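Local coordinates for peptidase M16 inactive domain family protein (Pseudomonas fluorescens, PDB 3GWB) that belongs to the M16 metallopeptidase family, carries the inactive domain of that family, and may have hydrolase activity, at residues D263-L276 and L395-H407. Sequence-based numbering, arbitrary orientation.
Sequences DPDYAAVSLGNQIL and LTVEQVKAAMNKH
Met404, present as selenomethionine, plugs as a knob into the hole formed by Val269, Gly272, Asn273 and Leu276. Bends at chi2 and chi3 (-81°) fold the chain back onto helix 266-276, bringing Met404 SE to 3.9 Å from Val269 O and laying CE over the backbone between Gly272 and Asn273. The absence of a side chain at Gly272 makes this approach possible: a beta carbon there would collide with Met404 CG, and Val400 CG1 already rests 3.5 Å from Gly272 CA. One turn before Gly272, the methyl of Ala268 meets that of Ala403 (CB to CB 3.6 Å). Beyond them Leu395, just ahead of helix 397-407, straddles Ala268, with CD1 pressed tightly against Ala268 CA (3.4 Å) and CD2 near its CB; the same CD1 also touches Leu271 CD2. The backbone O of Leu395 accepts a hydrogen bond from Lys351 NZ of helix 344-356.

The contact turns polar at the C-terminal end of helix 397-407. His407 NE2 donates to the anti lone pair of Asp265 OD2 (2.8 Å), which lies near the ring plane, while the carboxylate stands 71° from that plane. Lys406, stretched out beyond CG, adds a long salt bridge from Lys406 NZ to Asp265 OD2 (3.6 Å). Asp263 OD2 comes obliquely to His407 CE1 (3.4 Å), and Asp263 OD1 accepts from Asp265 N in an Asx turn; an alanine here would remove the carboxylate and is likely to leave Asp265 N without its mate and uncover this side of the His407 ring. The His407 side chain also packs on Ile259. The helices cross nearly perpendicularly, at -96° with axes 8.5 Å apart, a close helix-helix crossing built on glycine and alanine within the alpha/beta fold of M16 peptidases, in its C-terminal half.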
ATOM      1  N   ASP A 263      24.931  -9.501 -14.802  1.00 27.13           N
ATOM      2  CA  ASP A 263      26.229 -10.001 -14.358  1.00 25.80           C
ATOM      3  C   ASP A 263      26.090 -11.496 -14.072  1.00 24.80           C
ATOM      4  O   ASP A 263      25.127 -11.926 -13.437  1.00 25.58           O
ATOM      5  CB  ASP A 263      26.680  -9.265 -13.098  1.00 26.75           C
ATOM      6  CG  ASP A 263      28.136  -9.527 -12.761  1.00 28.13           C
ATOM      7  OD1 ASP A 263      28.469 -10.665 -12.364  1.00 28.24           O
ATOM      8  OD2 ASP A 263      28.950  -8.591 -12.903  1.00 29.04           O
ATOM      9  N   PRO A 264      27.057 -12.305 -14.534  1.00 24.69           N
ATOM     10  CA  PRO A 264      27.054 -13.760 -14.343  1.00 24.30           C
ATOM     11  C   PRO A 264      27.018 -14.244 -12.896  1.00 23.89           C
ATOM     12  O   PRO A 264      26.469 -15.309 -12.613  1.00 23.12           O
ATOM     13  CB  PRO A 264      28.321 -14.201 -15.070  1.00 25.07           C
ATOM     14  CG  PRO A 264      29.230 -13.051 -14.859  1.00 25.72           C
ATOM     15  CD  PRO A 264      28.326 -11.871 -15.142  1.00 24.56           C
ATOM     16  N   ASP A 265      27.603 -13.472 -11.984  1.00 21.85           N
ATOM     17  CA  ASP A 265      27.619 -13.851 -10.570  1.00 22.88           C
ATOM     18  C   ASP A 265      26.328 -13.515  -9.836  1.00 20.40           C
ATOM     19  O   ASP A 265      26.268 -13.602  -8.613  1.00 19.86           O
ATOM     20  CB  ASP A 265      28.779 -13.173  -9.839  1.00 23.55           C
ATOM     21  CG  ASP A 265      30.124 -13.635 -10.336  1.00 26.91           C
ATOM     22  OD1 ASP A 265      30.212 -14.792 -10.802  1.00 27.12           O
ATOM     23  OD2 ASP A 265      31.091 -12.847 -10.246  1.00 29.08           O
ATOM     24  N   TYR A 266      25.297 -13.135 -10.578  1.00 18.87           N
ATOM     25  CA  TYR A 266      24.025 -12.768  -9.966  1.00 18.00           C
ATOM     26  C   TYR A 266      23.505 -13.801  -8.968  1.00 17.17           C
ATOM     27  O   TYR A 266      23.151 -13.460  -7.839  1.00 17.38           O
ATOM     28  CB  TYR A 266      22.963 -12.541 -11.043  1.00 18.92           C
ATOM     29  CG  TYR A 266      21.649 -12.077 -10.470  1.00 20.32           C
ATOM     30  CD1 TYR A 266      21.523 -10.804  -9.918  1.00 18.72           C
ATOM     31  CD2 TYR A 266      20.537 -12.918 -10.453  1.00 22.11           C
ATOM     32  CE1 TYR A 266      20.324 -10.380  -9.354  1.00 21.96           C
ATOM     33  CE2 TYR A 266      19.327 -12.507  -9.887  1.00 23.52           C
ATOM     34  CZ  TYR A 266      19.229 -11.233  -9.345  1.00 21.91           C
ATOM     35  OH  TYR A 266      18.038 -10.818  -8.795  1.00 24.37           O
ATOM     36  N   ALA A 267      23.450 -15.061  -9.383  1.00 16.71           N
ATOM     37  CA  ALA A 267      22.949 -16.116  -8.507  1.00 17.54           C
ATOM     38  C   ALA A 267      23.818 -16.275  -7.259  1.00 15.29           C
ATOM     39  O   ALA A 267      23.307 -16.463  -6.150  1.00 13.51           O
ATOM     40  CB  ALA A 267      22.872 -17.443  -9.270  1.00 18.21           C
ATOM     41  N   ALA A 268      25.131 -16.201  -7.443  1.00 14.02           N
ATOM     42  CA  ALA A 268      26.061 -16.348  -6.333  1.00 15.54           C
ATOM     43  C   ALA A 268      25.945 -15.203  -5.330  1.00 15.65           C
ATOM     44  O   ALA A 268      25.945 -15.439  -4.125  1.00 17.78           O
ATOM     45  CB  ALA A 268      27.490 -16.448  -6.853  1.00 14.78           C
ATOM     46  N   VAL A 269      25.834 -13.969  -5.817  1.00 17.87           N
ATOM     47  CA  VAL A 269      25.728 -12.823  -4.909  1.00 17.54           C
ATOM     48  C   VAL A 269      24.349 -12.735  -4.282  1.00 16.05           C
ATOM     49  O   VAL A 269      24.195 -12.201  -3.185  1.00 16.42           O
ATOM     50  CB  VAL A 269      26.045 -11.475  -5.616  1.00 17.54           C
ATOM     51  CG1 VAL A 269      27.443 -11.521  -6.209  1.00 17.15           C
ATOM     52  CG2 VAL A 269      25.007 -11.178  -6.679  1.00 17.90           C
ATOM     53  N   SER A 270      23.344 -13.262  -4.973  1.00 15.23           N
ATOM     54  CA  SER A 270      21.992 -13.237  -4.433  1.00 16.56           C
ATOM     55  C   SER A 270      21.935 -14.157  -3.220  1.00 14.56           C
ATOM     56  O   SER A 270      21.366 -13.801  -2.190  1.00 15.55           O
ATOM     57  CB  SER A 270      20.981 -13.696  -5.484  1.00 18.88           C
ATOM     58  OG  SER A 270      21.013 -12.840  -6.613  1.00 22.67           O
ATOM     59  N   LEU A 271      22.537 -15.334  -3.338  1.00 12.43           N
ATOM     60  CA  LEU A 271      22.535 -16.284  -2.232  1.00 11.78           C
ATOM     61  C   LEU A 271      23.433 -15.779  -1.099  1.00 11.55           C
ATOM     62  O   LEU A 271      23.118 -15.939   0.082  1.00  9.87           O
ATOM     63  CB  LEU A 271      23.016 -17.650  -2.714  1.00 14.97           C
ATOM     64  CG  LEU A 271      22.771 -18.801  -1.744  1.00 13.98           C
ATOM     65  CD1 LEU A 271      21.289 -19.204  -1.769  1.00 14.10           C
ATOM     66  CD2 LEU A 271      23.647 -19.972  -2.148  1.00 16.78           C
ATOM     67  N   GLY A 272      24.544 -15.155  -1.466  1.00 10.64           N
ATOM     68  CA  GLY A 272      25.446 -14.621  -0.459  1.00 12.04           C
ATOM     69  C   GLY A 272      24.762 -13.505   0.312  1.00 13.08           C
ATOM     70  O   GLY A 272      24.913 -13.391   1.527  1.00 11.59           O
ATOM     71  N   ASN A 273      23.994 -12.680  -0.397  1.00 13.20           N
ATOM     72  CA  ASN A 273      23.287 -11.584   0.249  1.00 14.72           C
ATOM     73  C   ASN A 273      22.180 -12.113   1.135  1.00 14.40           C
ATOM     74  O   ASN A 273      21.925 -11.571   2.202  1.00 13.51           O
ATOM     75  CB  ASN A 273      22.680 -10.628  -0.776  1.00 13.58           C
ATOM     76  CG  ASN A 273      21.878  -9.532  -0.120  1.00 17.00           C
ATOM     77  OD1 ASN A 273      20.648  -9.601  -0.038  1.00 18.78           O
ATOM     78  ND2 ASN A 273      22.572  -8.525   0.387  1.00 16.75           N
ATOM     79  N   GLN A 274      21.513 -13.165   0.679  1.00 15.75           N
ATOM     80  CA  GLN A 274      20.433 -13.765   1.455  1.00 17.57           C
ATOM     81  C   GLN A 274      20.940 -14.162   2.839  1.00 16.11           C
ATOM     82  O   GLN A 274      20.294 -13.881   3.848  1.00 15.44           O
ATOM     83  CB  GLN A 274      19.873 -14.995   0.727  1.00 21.42           C
ATOM     84  CG  GLN A 274      19.035 -14.669  -0.509  1.00 29.27           C
ATOM     85  CD  GLN A 274      18.635 -15.913  -1.302  1.00 32.04           C
ATOM     86  OE1 GLN A 274      18.203 -16.914  -0.728  1.00 35.07           O
ATOM     87  NE2 GLN A 274      18.768 -15.846  -2.627  1.00 34.04           N
ATOM     88  N   ILE A 275      22.106 -14.802   2.876  1.00 14.97           N
ATOM     89  CA  ILE A 275      22.719 -15.251   4.127  1.00 15.29           C
ATOM     90  C   ILE A 275      23.157 -14.081   5.012  1.00 15.31           C
ATOM     91  O   ILE A 275      23.063 -14.135   6.243  1.00 16.24           O
ATOM     92  CB  ILE A 275      23.953 -16.142   3.837  1.00 16.43           C
ATOM     93  CG1 ILE A 275      23.519 -17.393   3.060  1.00 13.21           C
ATOM     94  CG2 ILE A 275      24.653 -16.513   5.142  1.00 15.05           C
ATOM     95  CD1 ILE A 275      24.682 -18.212   2.501  1.00 15.35           C
ATOM     96  N   LEU A 276      23.641 -13.022   4.377  1.00 14.29           N
ATOM     97  CA  LEU A 276      24.106 -11.842   5.095  1.00 14.73           C
ATOM     98  C   LEU A 276      22.993 -10.975   5.681  1.00 13.03           C
ATOM     99  O   LEU A 276      23.031 -10.632   6.860  1.00  9.89           O
ATOM    100  CB  LEU A 276      24.972 -10.982   4.170  1.00 12.53           C
ATOM    101  CG  LEU A 276      25.398  -9.597   4.663  1.00 15.28           C
ATOM    102  CD1 LEU A 276      26.254  -9.714   5.904  1.00 15.90           C
ATOM    103  CD2 LEU A 276      26.178  -8.892   3.550  1.00 16.26           C
ATOM    104  N   LEU A 395      25.732 -23.879  -5.870  1.00 27.83           N
ATOM    105  CA  LEU A 395      26.797 -23.029  -5.346  1.00 25.88           C
ATOM    106  C   LEU A 395      27.469 -23.608  -4.104  1.00 24.53           C
ATOM    107  O   LEU A 395      26.825 -24.246  -3.272  1.00 24.45           O
ATOM    108  CB  LEU A 395      26.245 -21.641  -5.016  1.00 24.75           C
ATOM    109  CG  LEU A 395      25.814 -20.809  -6.220  1.00 25.14           C
ATOM    110  CD1 LEU A 395      25.085 -19.562  -5.753  1.00 26.71           C
ATOM    111  CD2 LEU A 395      27.047 -20.448  -7.047  1.00 24.71           C
ATOM    112  N   THR A 396      28.773 -23.376  -3.990  1.00 22.59           N
ATOM    113  CA  THR A 396      29.540 -23.844  -2.842  1.00 20.01           C
ATOM    114  C   THR A 396      29.931 -22.638  -1.988  1.00 20.01           C
ATOM    115  O   THR A 396      29.885 -21.496  -2.448  1.00 16.93           O
ATOM    116  CB  THR A 396      30.831 -24.572  -3.277  1.00 19.95           C
ATOM    117  OG1 THR A 396      31.639 -23.686  -4.061  1.00 19.19           O
ATOM    118  CG2 THR A 396      30.505 -25.812  -4.100  1.00 20.65           C
ATOM    119  N   VAL A 397      30.306 -22.890  -0.739  1.00 21.08           N
ATOM    120  CA  VAL A 397      30.713 -21.816   0.160  1.00 21.43           C
ATOM    121  C   VAL A 397      31.859 -21.018  -0.455  1.00 22.08           C
ATOM    122  O   VAL A 397      31.921 -19.791  -0.323  1.00 21.31           O
ATOM    123  CB  VAL A 397      31.160 -22.379   1.522  1.00 22.16           C
ATOM    124  CG1 VAL A 397      31.796 -21.278   2.359  1.00 23.32           C
ATOM    125  CG2 VAL A 397      29.965 -22.972   2.248  1.00 22.08           C
ATOM    126  N   GLU A 398      32.760 -21.722  -1.134  1.00 22.59           N
ATOM    127  CA  GLU A 398      33.908 -21.096  -1.774  1.00 23.62           C
ATOM    128  C   GLU A 398      33.481 -20.173  -2.916  1.00 21.81           C
ATOM    129  O   GLU A 398      34.019 -19.079  -3.063  1.00 22.86           O
ATOM    130  CB  GLU A 398      34.871 -22.171  -2.301  1.00 26.71           C
ATOM    131  CG  GLU A 398      34.344 -22.958  -3.500  1.00 34.93           C
ATOM    132  CD  GLU A 398      35.179 -24.192  -3.828  1.00 38.27           C
ATOM    133  OE1 GLU A 398      36.419 -24.069  -3.964  1.00 39.99           O
ATOM    134  OE2 GLU A 398      34.589 -25.287  -3.957  1.00 38.69           O
ATOM    135  N   GLN A 399      32.516 -20.615  -3.720  1.00 20.53           N
ATOM    136  CA  GLN A 399      32.031 -19.818  -4.846  1.00 19.06           C
ATOM    137  C   GLN A 399      31.285 -18.575  -4.381  1.00 18.14           C
ATOM    138  O   GLN A 399      31.402 -17.514  -4.986  1.00 19.59           O
ATOM    139  CB  GLN A 399      31.110 -20.651  -5.737  1.00 20.38           C
ATOM    140  CG  GLN A 399      31.784 -21.853  -6.378  1.00 24.85           C
ATOM    141  CD  GLN A 399      30.805 -22.709  -7.151  1.00 25.44           C
ATOM    142  OE1 GLN A 399      29.765 -23.105  -6.630  1.00 26.65           O
ATOM    143  NE2 GLN A 399      31.133 -22.999  -8.403  1.00 28.47           N
ATOM    144  N   VAL A 400      30.499 -18.709  -3.319  1.00 16.16           N
ATOM    145  CA  VAL A 400      29.768 -17.567  -2.794  1.00 15.57           C
ATOM    146  C   VAL A 400      30.773 -16.568  -2.217  1.00 16.26           C
ATOM    147  O   VAL A 400      30.712 -15.374  -2.508  1.00 16.62           O
ATOM    148  CB  VAL A 400      28.769 -18.006  -1.704  1.00 14.79           C
ATOM    149  CG1 VAL A 400      28.170 -16.778  -1.004  1.00 17.11           C
ATOM    150  CG2 VAL A 400      27.668 -18.852  -2.332  1.00 14.03           C
ATOM    151  N   LYS A 401      31.710 -17.054  -1.409  1.00 15.68           N
ATOM    152  CA  LYS A 401      32.715 -16.171  -0.823  1.00 16.14           C
ATOM    153  C   LYS A 401      33.508 -15.426  -1.902  1.00 15.77           C
ATOM    154  O   LYS A 401      33.788 -14.230  -1.770  1.00 15.07           O
ATOM    155  CB  LYS A 401      33.670 -16.974   0.068  1.00 15.85           C
ATOM    156  CG  LYS A 401      34.858 -16.182   0.601  1.00 16.86           C
ATOM    157  CD  LYS A 401      35.758 -17.067   1.450  1.00 20.05           C
ATOM    158  CE  LYS A 401      36.998 -16.328   1.928  1.00 22.44           C
ATOM    159  NZ  LYS A 401      37.945 -16.011   0.820  1.00 22.55           N
ATOM    160  N   ALA A 402      33.863 -16.130  -2.971  1.00 16.23           N
ATOM    161  CA  ALA A 402      34.627 -15.510  -4.045  1.00 16.04           C
ATOM    162  C   ALA A 402      33.826 -14.418  -4.733  1.00 16.00           C
ATOM    163  O   ALA A 402      34.338 -13.319  -4.962  1.00 15.57           O
ATOM    164  CB  ALA A 402      35.052 -16.555  -5.062  1.00 18.33           C
ATOM    165  N   ALA A 403      32.573 -14.722  -5.056  1.00 15.61           N
ATOM    166  CA  ALA A 403      31.698 -13.773  -5.733  1.00 17.09           C
ATOM    167  C   ALA A 403      31.486 -12.503  -4.921  1.00 17.62           C
ATOM    168  O   ALA A 403      31.613 -11.403  -5.447  1.00 19.23           O
ATOM    169  CB  ALA A 403      30.349 -14.430  -6.042  1.00 17.22           C
HETATM  170  N   MSE A 404      31.162 -12.654  -3.641  1.00 18.18           N
HETATM  171  CA  MSE A 404      30.938 -11.494  -2.785  1.00 16.71           C
HETATM  172  C   MSE A 404      32.198 -10.635  -2.702  1.00 17.61           C
HETATM  173  O   MSE A 404      32.118  -9.404  -2.702  1.00 17.43           O
HETATM  174  CB  MSE A 404      30.509 -11.932  -1.382  1.00 15.23           C
HETATM  175  CG  MSE A 404      29.123 -12.605  -1.321  1.00 14.52           C
HETATM  176 SE   MSE A 404      27.713 -11.531  -1.748  1.00 10.30          SE
HETATM  177  CE  MSE A 404      27.484 -10.677  -0.247  1.00 15.65           C
ATOM    178  N   ASN A 405      33.359 -11.284  -2.633  1.00 17.95           N
ATOM    179  CA  ASN A 405      34.626 -10.564  -2.566  1.00 19.36           C
ATOM    180  C   ASN A 405      34.985  -9.931  -3.909  1.00 19.23           C
ATOM    181  O   ASN A 405      35.709  -8.935  -3.966  1.00 17.63           O
ATOM    182  CB  ASN A 405      35.756 -11.500  -2.125  1.00 21.25           C
ATOM    183  CG  ASN A 405      35.846 -11.640  -0.617  1.00 22.28           C
ATOM    184  OD1 ASN A 405      35.679 -12.731  -0.070  1.00 26.43           O
ATOM    185  ND2 ASN A 405      36.117 -10.532   0.065  1.00 23.24           N
ATOM    186  N   LYS A 406      34.476 -10.506  -4.992  1.00 18.88           N
ATOM    187  CA  LYS A 406      34.766  -9.985  -6.321  1.00 20.96           C
ATOM    188  C   LYS A 406      33.960  -8.726  -6.640  1.00 20.89           C
ATOM    189  O   LYS A 406      34.348  -7.930  -7.492  1.00 22.84           O
ATOM    190  CB  LYS A 406      34.478 -11.059  -7.374  1.00 23.10           C
ATOM    191  CG  LYS A 406      34.763 -10.640  -8.810  1.00 25.56           C
ATOM    192  CD  LYS A 406      34.364 -11.757  -9.769  1.00 29.09           C
ATOM    193  CE  LYS A 406      34.603 -11.371 -11.213  1.00 32.90           C
ATOM    194  NZ  LYS A 406      34.091 -12.415 -12.151  1.00 33.69           N
ATOM    195  N   HIS A 407      32.849  -8.532  -5.940  1.00 20.10           N
ATOM    196  CA  HIS A 407      32.002  -7.379  -6.204  1.00 21.00           C
ATOM    197  C   HIS A 407      31.888  -6.378  -5.060  1.00 20.67           C
ATOM    198  O   HIS A 407      31.388  -5.269  -5.254  1.00 21.58           O
ATOM    199  CB  HIS A 407      30.612  -7.868  -6.610  1.00 22.25           C
ATOM    200  CG  HIS A 407      30.605  -8.649  -7.889  1.00 24.43           C
ATOM    201  ND1 HIS A 407      30.773  -8.056  -9.118  1.00 24.10           N
ATOM    202  CD2 HIS A 407      30.496  -9.979  -8.122  1.00 26.05           C
ATOM    203  CE1 HIS A 407      30.770  -8.986 -10.060  1.00 25.22           C
ATOM    204  NE2 HIS A 407      30.604 -10.162  -9.478  1.00 26.03           N
TER